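Local coordinates for pectate lyase II (Xanthomonas campestris pv. campestris, PDB 2QY1), which probably cleaves pectate, a plant cell-wall polysaccharide, by the beta-elimination of a polysaccharide lyase, at residues Phe47-Ile52 / Gly81-Phe86; Pro62-Gln67 / Leu106-Glu111. The protein carries 2 engineered substitutions. One frame throughout, in Å; residues are numbered along the deposited sequence.

Contact 1 of 2, residues Phe47-Ile52 / Gly81-Phe86; sequences FDFGTI and GSAANF
The carbonyl oxygen of Ala83 is gripped twice: by the backbone N of Phe47 at 3.0 Å, with an N-H...O angle of 169°, and by the hydroxyl of Tyr43. The bond from Phe47 reaches it from above the carbonyl plane. Two loops of the parallel beta-helix meet here, one following strand 39-43 and the other following strand 74-78, and two phenylalanines supply most of what 47-52 brings to the join. With CG of Phe47 turned anti to the backbone N (chi1 -174°), its ring swings over Asn85, whose CB sits under the ring centre in a CH-pi contact, 3.4 Å from the centroid. The Asn85 amide lies beyond CB, toward the outer end of the ring, its plane 16° from that of the phenyl group and its CG 3.6 Å from Phe47 CZ. Phe49 reaches the other segment with its outer carbons. Its CE2 lies 3.6 Å from Ala83 CB, where the small methyl leaves space for the ring, and its CZ faces Ala84 O edge-on. Phe137, at the end of strand 129-137, packs edge-to-face with this same ring. Within 47-52 the chain turns through a short 3-10 segment in which Asp48 OD1 accepts from Gly50 N as an Asx turn, and Asp48 O takes both Thr51 N and, at 2.6 Å, Thr51 OG1.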
loop_
_atom_site.group_PDB
_atom_site.type_symbol
_atom_site.label_atom_id
_atom_site.label_comp_id
_atom_site.label_asym_id
_atom_site.label_seq_id
_atom_site.Cartn_x
_atom_site.Cartn_y
_atom_site.Cartn_z
ATOM N N PHE A 47 17.798 -10.514 -5.725
ATOM C CA PHE A 47 17.087 -11.755 -6.017
ATOM C C PHE A 47 16.744 -11.860 -7.502
ATOM O O PHE A 47 16.174 -10.937 -8.086
ATOM C CB PHE A 47 15.817 -11.880 -5.167
ATOM C CG PHE A 47 15.117 -13.202 -5.320
ATOM C CD1 PHE A 47 14.079 -13.354 -6.238
ATOM C CD2 PHE A 47 15.500 -14.300 -4.552
ATOM C CE1 PHE A 47 13.430 -14.580 -6.389
ATOM C CE2 PHE A 47 14.856 -15.531 -4.692
ATOM C CZ PHE A 47 13.819 -15.668 -5.614
ATOM N N ASP A 48 17.105 -12.991 -8.099
ATOM C CA ASP A 48 16.776 -13.274 -9.491
ATOM C C ASP A 48 15.411 -13.948 -9.531
ATOM O O ASP A 48 15.271 -15.102 -9.120
ATOM C CB ASP A 48 17.849 -14.172 -10.122
ATOM C CG ASP A 48 17.575 -14.490 -11.590
ATOM O OD1 ASP A 48 16.627 -13.926 -12.179
ATOM O OD2 ASP A 48 18.326 -15.309 -12.160
ATOM N N PHE A 49 14.410 -13.220 -10.022
ATOM C CA PHE A 49 13.037 -13.726 -10.073
ATOM C C PHE A 49 12.858 -14.860 -11.084
ATOM O O PHE A 49 11.908 -15.641 -10.988
ATOM C CB PHE A 49 12.047 -12.587 -10.340
ATOM C CG PHE A 49 11.961 -11.590 -9.219
ATOM C CD1 PHE A 49 11.312 -11.915 -8.027
ATOM C CD2 PHE A 49 12.535 -10.329 -9.348
ATOM C CE1 PHE A 49 11.239 -10.995 -6.981
ATOM C CE2 PHE A 49 12.462 -9.401 -8.310
ATOM C CZ PHE A 49 11.812 -9.736 -7.123
ATOM N N GLY A 50 13.788 -14.955 -12.034
ATOM C CA GLY A 50 13.820 -16.054 -12.999
ATOM C C GLY A 50 14.026 -17.422 -12.370
ATOM O O GLY A 50 13.751 -18.447 -13.001
ATOM N N THR A 51 14.508 -17.442 -11.127
ATOM C CA THR A 51 14.699 -18.688 -10.380
ATOM C C THR A 51 13.370 -19.319 -9.948
ATOM O O THR A 51 13.332 -20.486 -9.550
ATOM C CB THR A 51 15.600 -18.496 -9.138
ATOM O OG1 THR A 51 14.990 -17.563 -8.236
ATOM C CG2 THR A 51 16.979 -17.988 -9.545
ATOM N N ILE A 52 12.291 -18.539 -10.014
ATOM C CA ILE A 52 10.944 -19.046 -9.744
ATOM C C ILE A 52 10.312 -19.517 -11.059
ATOM O O ILE A 52 9.794 -18.716 -11.846
ATOM C CB ILE A 52 10.058 -17.993 -9.021
ATOM C CG1 ILE A 52 10.717 -17.547 -7.708
ATOM C CG2 ILE A 52 8.656 -18.549 -8.755
ATOM C CD1 ILE A 52 10.163 -16.247 -7.127
ATOM N N GLY A 81 18.834 -1.316 -8.157
ATOM C CA GLY A 81 19.016 -2.634 -8.748
ATOM C C GLY A 81 18.742 -3.784 -7.798
ATOM O O GLY A 81 18.755 -4.944 -8.215
ATOM N N SER A 82 18.502 -3.470 -6.524
ATOM C CA SER A 82 18.208 -4.494 -5.518
ATOM C C SER A 82 16.819 -5.086 -5.719
ATOM O O SER A 82 15.907 -4.411 -6.199
ATOM C CB SER A 82 18.342 -3.938 -4.095
ATOM O OG SER A 82 17.327 -2.989 -3.806
ATOM N N ALA A 83 16.670 -6.353 -5.347
ATOM C CA ALA A 83 15.393 -7.046 -5.429
ATOM C C ALA A 83 15.272 -8.036 -4.278
ATOM O O ALA A 83 16.246 -8.712 -3.922
ATOM C CB ALA A 83 15.257 -7.756 -6.766
ATOM N N ALA A 84 14.069 -8.112 -3.710
ATOM C CA ALA A 84 13.781 -8.956 -2.554
ATOM C C ALA A 84 12.688 -9.975 -2.852
ATOM O O ALA A 84 11.677 -9.645 -3.473
ATOM C CB ALA A 84 13.363 -8.090 -1.370
ATOM N N ASN A 85 12.909 -11.207 -2.402
ATOM C CA ASN A 85 11.879 -12.241 -2.367
ATOM C C ASN A 85 11.435 -12.463 -0.917
ATOM O O ASN A 85 11.179 -13.590 -0.484
ATOM C CB ASN A 85 12.396 -13.537 -2.998
ATOM C CG ASN A 85 11.292 -14.557 -3.251
ATOM O OD1 ASN A 85 10.261 -14.251 -3.859
ATOM N ND2 ASN A 85 11.509 -15.776 -2.788
ATOM N N PHE A 86 11.368 -11.365 -0.171
ATOM C CA PHE A 86 10.862 -11.369 1.199
ATOM C C PHE A 86 10.033 -10.113 1.439
ATOM O O PHE A 86 10.263 -9.083 0.802
ATOM C CB PHE A 86 12.005 -11.478 2.225
ATOM C CG PHE A 86 13.019 -10.363 2.145
ATOM C CD1 PHE A 86 12.815 -9.163 2.822
ATOM C CD2 PHE A 86 14.189 -10.521 1.401
ATOM C CE1 PHE A 86 13.754 -8.135 2.752
ATOM C CE2 PHE A 86 15.134 -9.499 1.328
ATOM C CZ PHE A 86 14.916 -8.304 2.002
#

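Contact 2 of 2, residues Pro62-Gln67 / Leu106-Glu111; sequences PAKTVQ and LLQGGE
The backbones of 62-67 and 106-111 come nearest at Ala63 and Gly109, whose CA atoms are 4.1 Å apart. So close an approach suits residues with little or no side chain: Gly109 lets the Ala63 methyl come this close, and its phi of 124° is readily adopted by glycine. Just before it, Gln108 O receives a CA-H...O contact from Ala63 CA at 3.5 Å. A water also bridges to this oxygen, 2.8 Å from Gln108 O and 2.8 Å from Lys64 N, so it links the two chains where no direct backbone bond joins them.

Gln108 supplies the main side-chain grip. Its CG stands anti to its own carbonyl carbon (chi1 -57°) and the chain runs straight on from there, which carries NE2 to Pro62 O at 2.8 Å. Pro62 O lies in the plane of the Gln108 amide, and NE2 approaches it nearly along the axis of the carbonyl; glutamine has both the length and the N-H to reach it. Proline offers no N-H of its own, but its carbonyl remains available as the acceptor.

In the right-handed parallel beta-helix of this family, 62-67 runs from a loop into the first residues of strand 65-69, at the border of a four-stranded parallel sheet, while 106-111 is in the loop between strands 97-105 and 116-119. Gly109 also makes a backbone hydrogen bond with Gln58, and Lys64 is joined through its backbone to Gly87.

The aliphatic part of Lys64 bends back toward Gln108 and places CD over the face of the amide, 3.5 Å from Gln108 NE2.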
loop_
_atom_site.group_PDB
_atom_site.type_symbol
_atom_site.label_atom_id
_atom_site.label_comp_id
_atom_site.label_asym_id
_atom_site.label_seq_id
_atom_site.Cartn_x
_atom_site.Cartn_y
_atom_site.Cartn_z
ATOM N N PRO A 62 6.596 -21.679 3.205
ATOM C CA PRO A 62 6.518 -20.701 4.295
ATOM C C PRO A 62 6.932 -19.297 3.868
ATOM O O PRO A 62 7.792 -19.135 2.991
ATOM C CB PRO A 62 7.493 -21.249 5.347
ATOM C CG PRO A 62 8.380 -22.186 4.619
ATOM C CD PRO A 62 7.568 -22.752 3.496
ATOM N N ALA A 63 6.314 -18.295 4.490
ATOM C CA ALA A 63 6.625 -16.895 4.219
ATOM C C ALA A 63 8.045 -16.541 4.655
ATOM O O ALA A 63 8.583 -17.132 5.595
ATOM C CB ALA A 63 5.620 -15.988 4.919
ATOM N N LYS A 64 8.642 -15.585 3.947
ATOM C CA LYS A 64 9.918 -14.982 4.327
ATOM C C LYS A 64 9.641 -13.506 4.591
ATOM O O LYS A 64 9.354 -12.745 3.660
ATOM C CB LYS A 64 10.950 -15.145 3.205
ATOM C CG LYS A 64 11.462 -16.575 3.011
ATOM C CD LYS A 64 11.797 -16.882 1.544
ATOM C CE LYS A 64 12.987 -16.088 1.026
ATOM N NZ LYS A 64 13.312 -16.407 -0.406
ATOM N N THR A 65 9.702 -13.109 5.860
ATOM C CA THR A 65 9.236 -11.787 6.276
ATOM C C THR A 65 10.142 -11.157 7.334
ATOM O O THR A 65 10.372 -11.741 8.401
ATOM C CB THR A 65 7.775 -11.862 6.801
ATOM O OG1 THR A 65 6.949 -12.487 5.812
ATOM C CG2 THR A 65 7.210 -10.467 7.121
ATOM N N VAL A 66 10.660 -9.973 7.021
ATOM C CA VAL A 66 11.434 -9.186 7.974
ATOM C C VAL A 66 10.470 -8.458 8.915
ATOM O O VAL A 66 9.478 -7.877 8.471
ATOM C CB VAL A 66 12.362 -8.177 7.251
ATOM C CG1 VAL A 66 13.075 -7.279 8.248
ATOM C CG2 VAL A 66 13.384 -8.909 6.401
ATOM N N GLN A 67 10.759 -8.498 10.214
ATOM C CA GLN A 67 9.881 -7.885 11.210
ATOM C C GLN A 67 10.560 -6.717 11.917
ATOM O O GLN A 67 11.639 -6.881 12.500
ATOM C CB GLN A 67 9.461 -8.912 12.263
ATOM C CG GLN A 67 9.363 -10.349 11.771
ATOM C CD GLN A 67 7.948 -10.870 11.777
ATOM O OE1 GLN A 67 7.164 -10.606 10.867
ATOM N NE2 GLN A 67 7.615 -11.628 12.807
ATOM N N LEU A 106 6.728 -11.866 -6.033
ATOM C CA LEU A 106 6.412 -13.296 -6.033
ATOM C C LEU A 106 6.743 -14.010 -4.719
ATOM O O LEU A 106 7.458 -15.022 -4.701
ATOM C CB LEU A 106 7.089 -13.986 -7.225
ATOM C CG LEU A 106 6.582 -13.577 -8.612
ATOM C CD1 LEU A 106 7.626 -13.898 -9.677
ATOM C CD2 LEU A 106 5.251 -14.262 -8.926
ATOM N N LEU A 107 6.202 -13.477 -3.627
ATOM C CA LEU A 107 6.512 -13.968 -2.284
ATOM C C LEU A 107 5.887 -15.322 -1.973
ATOM O O LEU A 107 4.797 -15.642 -2.447
ATOM C CB LEU A 107 6.077 -12.952 -1.225
ATOM C CG LEU A 107 6.655 -11.539 -1.288
ATOM C CD1 LEU A 107 6.111 -10.717 -0.142
ATOM C CD2 LEU A 107 8.170 -11.564 -1.248
ATOM N N GLN A 108 6.606 -16.097 -1.168
ATOM C CA GLN A 108 6.131 -17.359 -0.617
ATOM C C GLN A 108 5.134 -17.083 0.506
ATOM O O GLN A 108 5.203 -16.039 1.161
ATOM C CB GLN A 108 7.312 -18.165 -0.054
ATOM C CG GLN A 108 8.425 -18.465 -1.065
ATOM C CD GLN A 108 9.617 -19.218 -0.476
ATOM O OE1 GLN A 108 10.572 -19.522 -1.194
ATOM N NE2 GLN A 108 9.563 -19.531 0.816
ATOM N N GLY A 109 4.215 -18.017 0.732
ATOM C CA GLY A 109 3.366 -17.966 1.919
ATOM C C GLY A 109 1.873 -17.968 1.668
ATOM O O GLY A 109 1.097 -18.253 2.579
ATOM N N GLY A 110 1.469 -17.640 0.441
ATOM C CA GLY A 110 0.053 -17.595 0.081
ATOM C C GLY A 110 -0.660 -16.508 0.856
ATOM O O GLY A 110 -0.350 -15.330 0.702
ATOM N N GLU A 111 -1.593 -16.910 1.715
ATOM C CA GLU A 111 -2.300 -15.961 2.576
ATOM C C GLU A 111 -1.337 -15.221 3.519
ATOM O O GLU A 111 -1.634 -14.123 3.985
ATOM C CB GLU A 111 -3.403 -16.669 3.366
ATOM C CG GLU A 111 -4.523 -15.737 3.799
ATOM C CD GLU A 111 -5.753 -16.464 4.315
ATOM O OE1 GLU A 111 -5.702 -17.693 4.523
ATOM O OE2 GLU A 111 -6.783 -15.788 4.516
HETATM O O HOH W 1 7.113 -14.229 2.039
#

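Overall arrangement
Contacts 1 and 2 lie on the same side of the chain centre, their own centres about 13 Å apart. Their segments alternate along the chain, in the order 47-52, 62-67, 81-86 and 106-111, so neither contact closes before the other begins. Strand 65-69, which 62-67 enters, pairs in parallel with strand 87-91, which follows 81-86, and strand 74-78 before 81-86 pairs with 97-105 before 106-111. Contact 1 joins loops of neighbouring rungs, whereas contact 2 reaches past one, from the loop before 65-69 to that before 116-119. They also touch directly, Phe86 CB lying 3.3 Å from Lys64 O. Cys56, between 47-52 and 62-67, ties this region to Cys143 by a disulfide.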